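Local coordinates for protein probable sugar kinase (Clostridium perfringens, PDB 3KZH) that probably acts as a carbohydrate kinase of the PfkB (ribokinase-like) family, transferring a phosphoryl group to a sugar, at residues P7-F12 against E50-V55; F183-P188 against Y265-K270; I231-G236 against D275-A280. One frame throughout, in Å; residues are numbered along the deposited sequence.

Contact 1. Residues P7-F12 against E50-V55; sequences PYLLVF and ENMARV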
loop_
_atom_site.group_PDB
_atom_site.type_symbol
_atom_site.label_atom_id
_atom_site.label_comp_id
_atom_site.label_asym_id
_atom_site.label_seq_id
_atom_site.Cartn_x
_atom_site.Cartn_y
_atom_site.Cartn_z
ATOM N N PRO A 7 -18.415 -27.352 -3.569
ATOM C CA PRO A 7 -17.800 -27.404 -2.235
ATOM C C PRO A 7 -16.566 -26.505 -2.075
ATOM O O PRO A 7 -15.793 -26.314 -3.017
ATOM C CB PRO A 7 -17.455 -28.893 -2.072
ATOM C CG PRO A 7 -17.382 -29.414 -3.459
ATOM C CD PRO A 7 -18.550 -28.726 -4.093
ATOM N N TYR A 8 -16.426 -25.934 -0.884
ATOM C CA TYR A 8 -15.327 -25.030 -0.580
ATOM C C TYR A 8 -14.627 -25.343 0.734
ATOM O O TYR A 8 -15.186 -26.018 1.608
ATOM C CB TYR A 8 -15.837 -23.572 -0.546
ATOM C CG TYR A 8 -16.854 -23.272 0.550
ATOM C CD1 TYR A 8 -16.443 -22.745 1.796
ATOM C CD2 TYR A 8 -18.229 -23.530 0.358
ATOM C CE1 TYR A 8 -17.373 -22.483 2.821
ATOM C CE2 TYR A 8 -19.169 -23.273 1.382
ATOM C CZ TYR A 8 -18.726 -22.754 2.602
ATOM O OH TYR A 8 -19.625 -22.538 3.606
ATOM N N LEU A 9 -13.448 -24.743 0.891
ATOM C CA LEU A 9 -12.646 -24.859 2.104
ATOM C C LEU A 9 -12.618 -23.484 2.730
ATOM O O LEU A 9 -12.356 -22.493 2.047
ATOM C CB LEU A 9 -11.199 -25.281 1.797
ATOM C CG LEU A 9 -10.468 -26.085 2.891
ATOM C CD1 LEU A 9 -9.411 -26.896 2.230
ATOM C CD2 LEU A 9 -9.903 -25.290 4.053
ATOM N N LEU A 10 -12.835 -23.449 4.040
ATOM C CA LEU A 10 -12.810 -22.206 4.772
ATOM C C LEU A 10 -11.525 -22.046 5.556
ATOM O O LEU A 10 -11.056 -22.983 6.200
ATOM C CB LEU A 10 -14.025 -22.086 5.697
ATOM C CG LEU A 10 -14.197 -20.826 6.566
ATOM C CD1 LEU A 10 -14.321 -19.557 5.727
ATOM C CD2 LEU A 10 -15.415 -21.000 7.441
ATOM N N VAL A 11 -10.928 -20.864 5.425
ATOM C CA VAL A 11 -9.719 -20.508 6.151
ATOM C C VAL A 11 -10.169 -19.306 6.974
ATOM O O VAL A 11 -10.765 -18.377 6.432
ATOM C CB VAL A 11 -8.527 -20.134 5.197
ATOM C CG1 VAL A 11 -7.273 -19.786 6.003
ATOM C CG2 VAL A 11 -8.217 -21.279 4.234
ATOM N N PHE A 12 -9.951 -19.371 8.284
ATOM C CA PHE A 12 -10.339 -18.297 9.203
ATOM C C PHE A 12 -9.099 -17.796 9.954
ATOM O O PHE A 12 -8.495 -18.553 10.698
ATOM C CB PHE A 12 -11.419 -18.832 10.179
ATOM C CG PHE A 12 -11.970 -17.803 11.143
ATOM C CD1 PHE A 12 -13.045 -16.979 10.766
ATOM C CD2 PHE A 12 -11.449 -17.685 12.451
ATOM C CE1 PHE A 12 -13.614 -16.032 11.681
ATOM C CE2 PHE A 12 -11.995 -16.753 13.377
ATOM C CZ PHE A 12 -13.087 -15.924 12.985
ATOM N N GLU A 50 -3.915 -18.190 0.039
ATOM C CA GLU A 50 -3.306 -17.841 -1.258
ATOM C C GLU A 50 -2.782 -19.097 -1.956
ATOM O O GLU A 50 -3.155 -19.352 -3.107
ATOM C CB GLU A 50 -2.174 -16.785 -1.150
ATOM C CG GLU A 50 -1.843 -16.175 -2.531
ATOM C CD GLU A 50 -0.595 -15.296 -2.629
ATOM O OE1 GLU A 50 -0.238 -14.580 -1.675
ATOM O OE2 GLU A 50 0.024 -15.294 -3.715
ATOM N N ASN A 51 -1.997 -19.900 -1.229
ATOM C CA ASN A 51 -1.413 -21.156 -1.736
ATOM C C ASN A 51 -2.488 -22.146 -2.233
ATOM O O ASN A 51 -2.285 -22.844 -3.227
ATOM C CB ASN A 51 -0.576 -21.854 -0.650
ATOM C CG ASN A 51 0.710 -21.129 -0.315
ATOM O OD1 ASN A 51 0.860 -20.562 0.776
ATOM N ND2 ASN A 51 1.672 -21.205 -1.220
HETATM N N MSE A 52 -3.643 -22.134 -1.553
HETATM C CA MSE A 52 -4.813 -22.976 -1.853
HETATM C C MSE A 52 -5.504 -22.556 -3.156
HETATM O O MSE A 52 -5.784 -23.386 -4.021
HETATM C CB MSE A 52 -5.833 -22.912 -0.703
HETATM C CG MSE A 52 -5.685 -23.991 0.343
HETATM SE SE MSE A 52 -7.080 -24.012 1.668
HETATM C CE MSE A 52 -6.200 -25.198 2.969
ATOM N N ALA A 53 -5.768 -21.258 -3.281
ATOM C CA ALA A 53 -6.410 -20.669 -4.456
ATOM C C ALA A 53 -5.492 -20.811 -5.676
ATOM O O ALA A 53 -5.966 -21.043 -6.797
ATOM C CB ALA A 53 -6.723 -19.210 -4.188
ATOM N N ARG A 54 -4.179 -20.748 -5.426
ATOM C CA ARG A 54 -3.159 -20.889 -6.468
ATOM C C ARG A 54 -3.139 -22.272 -7.114
ATOM O O ARG A 54 -2.835 -22.391 -8.290
ATOM C CB ARG A 54 -1.763 -20.551 -5.922
ATOM C CG ARG A 54 -1.426 -19.066 -6.014
ATOM C CD ARG A 54 -0.085 -18.727 -5.383
ATOM N NE ARG A 54 0.311 -17.346 -5.660
ATOM C CZ ARG A 54 1.019 -16.959 -6.724
ATOM N NH1 ARG A 54 1.425 -17.842 -7.621
ATOM N NH2 ARG A 54 1.287 -15.680 -6.913
ATOM N N VAL A 55 -3.489 -23.306 -6.347
ATOM C CA VAL A 55 -3.513 -24.669 -6.862
ATOM C C VAL A 55 -4.911 -25.131 -7.278
ATOM O O VAL A 55 -5.127 -26.306 -7.580
ATOM C CB VAL A 55 -2.822 -25.679 -5.911
ATOM C CG1 VAL A 55 -1.349 -25.332 -5.758
ATOM C CG2 VAL A 55 -3.511 -25.726 -4.561
#
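Leu9 of strand 9-12 and Met52 of helix 44-54, a selenomethionine, meet with their side chains roughly perpendicular. Leucine presents both of its methyl branches. Leu9 CD1 comes closest, 3.7 Å from Met52 CE, with Leu9 CD2 only slightly farther from that terminal methyl. The selenium is in the same grip, with Leu9 CD1 3.8 Å from Met52 SE, so the fork of the leucine lies across the end of the longer chain.

Two residues further along the strand, Val11 points to the same side, and its CG2 branch comes to 3.9 Å from Met52 SE, the two side chains crossing at a slant. The valine places CG1 anti to its backbone N (chi1 -179°), which leaves CG2 beside that nitrogen as the branch that meets the selenium. Beyond CG the Met52 chain is fully extended (chi2 -174°, chi3 -166°), and this straight reach carries SE and CE to a strand whose nearest CA, that of Leu9, is 9.0 Å from its own.

Leu10, between the two contacting strand residues, faces the other way, as alternation along a strand requires. Val141 of the neighbouring strand 139-143 and Ala261 of helix 255-268 also touch Met52. On the helix itself, Arg54 NE and Glu50 OE2 form a salt bridge of 2.8 Å.

The contact between strand and helix is wholly apolar and buried: it rests on dispersion between methyl groups and a polarisable selenium, and on exclusion of water, with shape rather than bond direction setting the fit.

Contact 2. Residues F183-P188 against Y265-K270; sequences FHTIKP and YGYMNK. With BGC (beta-D-glucopyranose), chain C.
The rings of His184 and Tyr267 form an offset edge-to-face pair, the imidazole turning its edge toward the phenol face with the planes at 75° and the centroids 5.6 Å apart. His184 CE1 makes the nearest approach, 4.2 Å from Tyr267 CE2. At the edge of the tyrosine ring, near its plane, sits Thr185 OG1, hydrogen-bonded to Tyr267 OH at 2.7 Å; either hydroxyl could be the donor. Thr185 OG1 also bonds His184 ND1 at 2.8 Å, its chi1 of -66° setting the oxygen beside the backbone N, where it meets both partners. Over the centre of one Tyr265 face, 3.1 Å above the plane, sits Asn269 ND2, which donates to Tyr265 O.

In this ribokinase-like fold, the pair fastens the C-terminal part of helix 255-268 to strand 185-186 of the central sheet. A Schellman motif ends that helix: Met271 N bonds Gly266 O and Lys270 N bonds Tyr267 O, with Lys270 at positive phi. Tyr139 adds a third ring beside His184 and Tyr267.

Beyond the strand, buried Lys187 has its NZ modelled 1.4 Å from C6 of beta-D-glucopyranose as a covalent bond. Asp166, Val168 and Glu192 hydrogen-bond the same sugar.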
loop_
_atom_site.group_PDB
_atom_site.type_symbol
_atom_site.label_atom_id
_atom_site.label_comp_id
_atom_site.label_asym_id
_atom_site.label_seq_id
_atom_site.Cartn_x
_atom_site.Cartn_y
_atom_site.Cartn_z
ATOM N N PHE A 183 -10.203 -31.293 16.811
ATOM C CA PHE A 183 -9.706 -31.125 15.457
ATOM C C PHE A 183 -9.681 -32.444 14.697
ATOM O O PHE A 183 -9.452 -33.511 15.278
ATOM C CB PHE A 183 -8.295 -30.526 15.473
ATOM C CG PHE A 183 -8.257 -29.054 15.742
ATOM C CD1 PHE A 183 -8.422 -28.135 14.695
ATOM C CD2 PHE A 183 -8.046 -28.565 17.036
ATOM C CE1 PHE A 183 -8.383 -26.732 14.927
ATOM C CE2 PHE A 183 -8.001 -27.175 17.289
ATOM C CZ PHE A 183 -8.171 -26.257 16.227
ATOM N N HIS A 184 -9.973 -32.352 13.402
ATOM C CA HIS A 184 -9.961 -33.489 12.484
ATOM C C HIS A 184 -8.502 -33.724 12.046
ATOM O O HIS A 184 -8.086 -34.852 11.803
ATOM C CB HIS A 184 -10.865 -33.161 11.279
ATOM C CG HIS A 184 -10.713 -34.081 10.100
ATOM N ND1 HIS A 184 -9.582 -34.099 9.307
ATOM C CD2 HIS A 184 -11.568 -34.974 9.553
ATOM C CE1 HIS A 184 -9.751 -34.964 8.327
ATOM N NE2 HIS A 184 -10.946 -35.507 8.449
ATOM N N THR A 185 -7.743 -32.642 11.937
ATOM C CA THR A 185 -6.357 -32.720 11.516
ATOM C C THR A 185 -5.520 -31.721 12.265
ATOM O O THR A 185 -5.951 -30.595 12.509
ATOM C CB THR A 185 -6.218 -32.442 9.972
ATOM O OG1 THR A 185 -6.850 -33.495 9.240
ATOM C CG2 THR A 185 -4.748 -32.341 9.516
ATOM N N ILE A 186 -4.361 -32.179 12.719
ATOM C CA ILE A 186 -3.400 -31.285 13.354
ATOM C C ILE A 186 -2.132 -31.417 12.496
ATOM O O ILE A 186 -1.875 -32.460 11.900
ATOM C CB ILE A 186 -3.146 -31.584 14.879
ATOM C CG1 ILE A 186 -2.669 -33.016 15.122
ATOM C CG2 ILE A 186 -4.397 -31.256 15.700
ATOM C CD1 ILE A 186 -1.915 -33.172 16.410
ATOM N N LYS A 187 -1.351 -30.335 12.408
ATOM C CA LYS A 187 -0.149 -30.325 11.610
ATOM C C LYS A 187 1.035 -29.647 12.401
ATOM O O LYS A 187 1.427 -28.483 12.112
ATOM C CB LYS A 187 -0.376 -29.643 10.254
ATOM C CG LYS A 187 0.551 -30.201 9.124
ATOM C CD LYS A 187 1.897 -29.570 9.068
ATOM C CE LYS A 187 1.856 -28.068 8.896
ATOM N NZ LYS A 187 2.778 -27.387 9.739
ATOM N N PRO A 188 1.582 -30.360 13.396
ATOM C CA PRO A 188 2.685 -29.732 14.111
ATOM C C PRO A 188 4.066 -30.156 13.635
ATOM O O PRO A 188 4.176 -31.034 12.795
ATOM C CB PRO A 188 2.431 -30.197 15.552
ATOM C CG PRO A 188 1.925 -31.570 15.363
ATOM C CD PRO A 188 0.961 -31.395 14.246
ATOM N N TYR A 265 -5.846 -29.255 -0.555
ATOM C CA TYR A 265 -6.006 -29.749 -1.929
ATOM C C TYR A 265 -6.300 -31.260 -1.942
ATOM O O TYR A 265 -7.241 -31.711 -2.617
ATOM C CB TYR A 265 -4.740 -29.437 -2.753
ATOM C CG TYR A 265 -4.777 -29.908 -4.198
ATOM C CD1 TYR A 265 -5.281 -29.078 -5.217
ATOM C CD2 TYR A 265 -4.358 -31.221 -4.546
ATOM C CE1 TYR A 265 -5.380 -29.541 -6.557
ATOM C CE2 TYR A 265 -4.453 -31.696 -5.880
ATOM C CZ TYR A 265 -4.965 -30.854 -6.877
ATOM O OH TYR A 265 -5.073 -31.330 -8.165
ATOM N N GLY A 266 -5.486 -32.013 -1.192
ATOM C CA GLY A 266 -5.609 -33.461 -1.098
ATOM C C GLY A 266 -6.952 -33.964 -0.608
ATOM O O GLY A 266 -7.517 -34.895 -1.182
ATOM N N TYR A 267 -7.470 -33.304 0.429
ATOM C CA TYR A 267 -8.764 -33.614 1.032
ATOM C C TYR A 267 -9.928 -33.359 0.074
ATOM O O TYR A 267 -10.814 -34.197 -0.069
ATOM C CB TYR A 267 -8.972 -32.757 2.289
ATOM C CG TYR A 267 -8.145 -33.124 3.507
ATOM C CD1 TYR A 267 -7.384 -34.312 3.542
ATOM C CD2 TYR A 267 -8.128 -32.290 4.647
ATOM C CE1 TYR A 267 -6.633 -34.668 4.667
ATOM C CE2 TYR A 267 -7.371 -32.644 5.806
ATOM C CZ TYR A 267 -6.628 -33.837 5.796
ATOM O OH TYR A 267 -5.878 -34.221 6.876
HETATM N N MSE A 268 -9.867 -32.227 -0.626
HETATM C CA MSE A 268 -10.895 -31.801 -1.574
HETATM C C MSE A 268 -10.963 -32.710 -2.812
HETATM O O MSE A 268 -12.044 -32.967 -3.346
HETATM C CB MSE A 268 -10.683 -30.319 -1.952
HETATM C CG MSE A 268 -10.739 -29.330 -0.769
HETATM SE SE MSE A 268 -12.528 -29.209 -0.088
HETATM C CE MSE A 268 -12.350 -28.807 1.708
ATOM N N ASN A 269 -9.820 -33.284 -3.178
ATOM C CA ASN A 269 -9.735 -34.188 -4.324
ATOM C C ASN A 269 -9.768 -35.675 -3.953
ATOM O O ASN A 269 -9.535 -36.535 -4.809
ATOM C CB ASN A 269 -8.511 -33.850 -5.188
ATOM C CG ASN A 269 -8.617 -32.476 -5.816
ATOM O OD1 ASN A 269 -9.457 -32.247 -6.688
ATOM N ND2 ASN A 269 -7.804 -31.542 -5.343
ATOM N N LYS A 270 -10.115 -35.960 -2.689
ATOM C CA LYS A 270 -10.222 -37.322 -2.108
ATOM C C LYS A 270 -9.056 -38.288 -2.393
ATOM O O LYS A 270 -9.256 -39.495 -2.536
ATOM C CB LYS A 270 -11.558 -37.993 -2.493
ATOM C CG LYS A 270 -12.809 -37.355 -1.909
ATOM C CD LYS A 270 -13.486 -36.455 -2.935
ATOM C CE LYS A 270 -14.754 -35.814 -2.388
ATOM N NZ LYS A 270 -15.819 -36.814 -2.110
HETATM C C2 BGC C . 5.573 -24.044 12.048
HETATM C C3 BGC C . 6.446 -24.345 10.792
HETATM C C4 BGC C . 6.111 -25.858 10.455
HETATM C C5 BGC C . 4.565 -26.097 10.184
HETATM C C6 BGC C . 4.180 -27.490 9.890
HETATM C C1 BGC C . 4.106 -24.234 11.670
HETATM O O1 BGC C . 3.402 -23.968 12.658
HETATM O O2 BGC C . 5.753 -22.834 12.383
HETATM O O3 BGC C . 7.649 -24.225 11.222
HETATM O O4 BGC C . 6.835 -26.207 9.412
HETATM O O5 BGC C . 3.819 -25.657 11.294
#

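Contact 3. Residues I231-G236 against D275-A280; sequences IFYNDG and DIVKFA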
loop_
_atom_site.group_PDB
_atom_site.type_symbol
_atom_site.label_atom_id
_atom_site.label_comp_id
_atom_site.label_asym_id
_atom_site.label_seq_id
_atom_site.Cartn_x
_atom_site.Cartn_y
_atom_site.Cartn_z
ATOM N N ILE A 231 8.115 -35.667 6.363
ATOM C CA ILE A 231 6.835 -35.647 7.044
ATOM C C ILE A 231 6.465 -37.026 7.528
ATOM O O ILE A 231 6.539 -37.997 6.780
ATOM C CB ILE A 231 5.699 -35.162 6.079
ATOM C CG1 ILE A 231 6.022 -33.780 5.490
ATOM C CG2 ILE A 231 4.314 -35.218 6.744
ATOM C CD1 ILE A 231 6.042 -32.622 6.440
ATOM N N PHE A 232 6.022 -37.076 8.778
ATOM C CA PHE A 232 5.538 -38.295 9.395
ATOM C C PHE A 232 4.009 -38.162 9.375
ATOM O O PHE A 232 3.476 -37.129 9.769
ATOM C CB PHE A 232 6.052 -38.412 10.840
ATOM C CG PHE A 232 5.524 -39.612 11.569
ATOM C CD1 PHE A 232 6.135 -40.870 11.406
ATOM C CD2 PHE A 232 4.354 -39.512 12.363
ATOM C CE1 PHE A 232 5.588 -42.017 12.015
ATOM C CE2 PHE A 232 3.794 -40.647 12.973
ATOM C CZ PHE A 232 4.407 -41.905 12.802
ATOM N N TYR A 233 3.313 -39.225 8.985
ATOM C CA TYR A 233 1.850 -39.210 8.943
ATOM C C TYR A 233 1.213 -40.406 9.640
ATOM O O TYR A 233 1.821 -41.481 9.711
ATOM C CB TYR A 233 1.342 -39.138 7.492
ATOM C CG TYR A 233 1.708 -40.316 6.594
ATOM C CD1 TYR A 233 0.878 -41.460 6.506
ATOM C CD2 TYR A 233 2.864 -40.284 5.807
ATOM C CE1 TYR A 233 1.201 -42.546 5.660
ATOM C CE2 TYR A 233 3.192 -41.367 4.945
ATOM C CZ TYR A 233 2.358 -42.494 4.890
ATOM O OH TYR A 233 2.718 -43.595 4.138
ATOM N N ASN A 234 -0.056 -40.243 10.027
ATOM C CA ASN A 234 -0.840 -41.309 10.667
ATOM C C ASN A 234 -2.326 -40.961 10.626
ATOM O O ASN A 234 -2.723 -39.898 11.091
ATOM C CB ASN A 234 -0.391 -41.529 12.122
ATOM C CG ASN A 234 -0.833 -42.890 12.708
ATOM O OD1 ASN A 234 -1.522 -43.683 12.072
ATOM N ND2 ASN A 234 -0.438 -43.136 13.944
ATOM N N ASP A 235 -3.135 -41.853 10.054
ATOM C CA ASP A 235 -4.585 -41.652 9.998
ATOM C C ASP A 235 -5.377 -42.777 10.684
ATOM O O ASP A 235 -6.611 -42.833 10.596
ATOM C CB ASP A 235 -5.074 -41.422 8.550
ATOM C CG ASP A 235 -4.821 -42.607 7.619
ATOM O OD1 ASP A 235 -4.965 -43.764 8.042
ATOM O OD2 ASP A 235 -4.499 -42.382 6.435
ATOM N N GLY A 236 -4.650 -43.684 11.332
ATOM C CA GLY A 236 -5.270 -44.810 12.009
ATOM C C GLY A 236 -5.181 -46.084 11.200
ATOM O O GLY A 236 -5.111 -47.171 11.766
ATOM N N ASP A 275 -0.226 -39.780 -1.329
ATOM C CA ASP A 275 -0.220 -38.784 -2.395
ATOM C C ASP A 275 -0.490 -37.358 -1.891
ATOM O O ASP A 275 -0.004 -36.400 -2.491
ATOM C CB ASP A 275 -1.183 -39.185 -3.530
ATOM C CG ASP A 275 -0.721 -40.431 -4.291
ATOM O OD1 ASP A 275 0.455 -40.495 -4.709
ATOM O OD2 ASP A 275 -1.544 -41.355 -4.468
ATOM N N ILE A 276 -1.253 -37.224 -0.800
ATOM C CA ILE A 276 -1.558 -35.917 -0.175
ATOM C C ILE A 276 -0.259 -35.375 0.437
ATOM O O ILE A 276 0.080 -34.201 0.256
ATOM C CB ILE A 276 -2.625 -36.035 0.969
ATOM C CG1 ILE A 276 -3.967 -36.513 0.417
ATOM C CG2 ILE A 276 -2.806 -34.696 1.698
ATOM C CD1 ILE A 276 -5.034 -36.761 1.485
ATOM N N VAL A 277 0.468 -36.272 1.105
ATOM C CA VAL A 277 1.749 -35.989 1.756
ATOM C C VAL A 277 2.793 -35.536 0.728
ATOM O O VAL A 277 3.488 -34.554 0.961
ATOM C CB VAL A 277 2.221 -37.248 2.570
ATOM C CG1 VAL A 277 3.558 -37.057 3.187
ATOM C CG2 VAL A 277 1.269 -37.510 3.687
ATOM N N LYS A 278 2.802 -36.185 -0.439
ATOM C CA LYS A 278 3.734 -35.864 -1.519
ATOM C C LYS A 278 3.432 -34.551 -2.225
ATOM O O LYS A 278 4.355 -33.769 -2.495
ATOM C CB LYS A 278 3.788 -36.992 -2.550
ATOM C CG LYS A 278 4.566 -38.218 -2.114
ATOM C CD LYS A 278 4.534 -39.257 -3.216
ATOM C CE LYS A 278 4.834 -40.628 -2.670
ATOM N NZ LYS A 278 4.558 -41.706 -3.661
ATOM N N PHE A 279 2.135 -34.302 -2.464
ATOM C CA PHE A 279 1.631 -33.086 -3.133
ATOM C C PHE A 279 1.906 -31.877 -2.236
ATOM O O PHE A 279 2.453 -30.874 -2.689
ATOM C CB PHE A 279 0.118 -33.220 -3.455
ATOM C CG PHE A 279 -0.438 -32.092 -4.314
ATOM C CD1 PHE A 279 -0.534 -32.236 -5.715
ATOM C CD2 PHE A 279 -0.791 -30.842 -3.739
ATOM C CE1 PHE A 279 -0.966 -31.154 -6.534
ATOM C CE2 PHE A 279 -1.220 -29.754 -4.551
ATOM C CZ PHE A 279 -1.304 -29.914 -5.952
ATOM N N ALA A 280 1.495 -31.986 -0.976
ATOM C CA ALA A 280 1.687 -30.940 0.024
ATOM C C ALA A 280 3.164 -30.663 0.320
ATOM O O ALA A 280 3.541 -29.528 0.592
ATOM C CB ALA A 280 0.955 -31.310 1.293
#
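Val277 of helix 273-288 places its two methyl groups against different residues of strand 231-234. CG1 stands anti to the backbone N (chi1 176°) and meets Ile231, lying 4.1 Å from its CB; the CG2 branch of that isoleucine is equally near. CG2 of Val277 is turned to Tyr233 instead and comes 3.8 Å from CD2 of the ring.

Ile231 and Val277 lie alongside one another, pointing opposite ways; with chi1 -56° the isoleucine turns CG2 anti to its backbone N, so CB and CG2, the branched base rather than the tip, face the valine. Tyr233 lies roughly perpendicular to it. A chi1 of 62° seats its CG over the backbone, flanked by N and C, and the methyl approaches the ring obliquely near CD2, with CG and CB also close by. Phe232, between them, points away from the helix and packs on helix 204-217, on the other side of the sheet.

Ile242 of the adjacent strand 239-244 also touches Val277, while Ile231 reaches Met281 one turn further along the helix. At the end of the strand the chain turns: Asn234 OD1 accepts a hydrogen bond from Gly236 N at 3.2 Å, an Asx turn, and the backbone angles of Gly236 are ones that call for glycine.

Buried aliphatic and aromatic side chains thus join a helix to the antiparallel part of an otherwise mostly parallel sheet. Such helix-on-sheet packing, with helices on both faces of the central sheet, is typical of the alpha/beta core of ribokinase-like kinases.

How the contacts relate
All three contacts are largely buried and set a helix against the same central sheet; only in contact 2 is one of the touching residues, His184, partly exposed. Contact 2 lies between the others in place but differs from both in chemistry. Its helix 255-268 touches contact 1, where Met268 packs on Leu9 and Tyr265 on Val55, and contact 3, where Tyr265 stacks on Phe279 and Gly266 meets Ile276. Centres of contacts 2 and 3, whose helices are consecutive, are about 9 Å apart, against about 19 Å between contacts 1 and 3. Contacts 1 and 3 are purely apolar, whereas a hydroxyl-hydroxyl bond and an edge-to-face ring pair cross contact 2, the imidazole bond staying within 183-188.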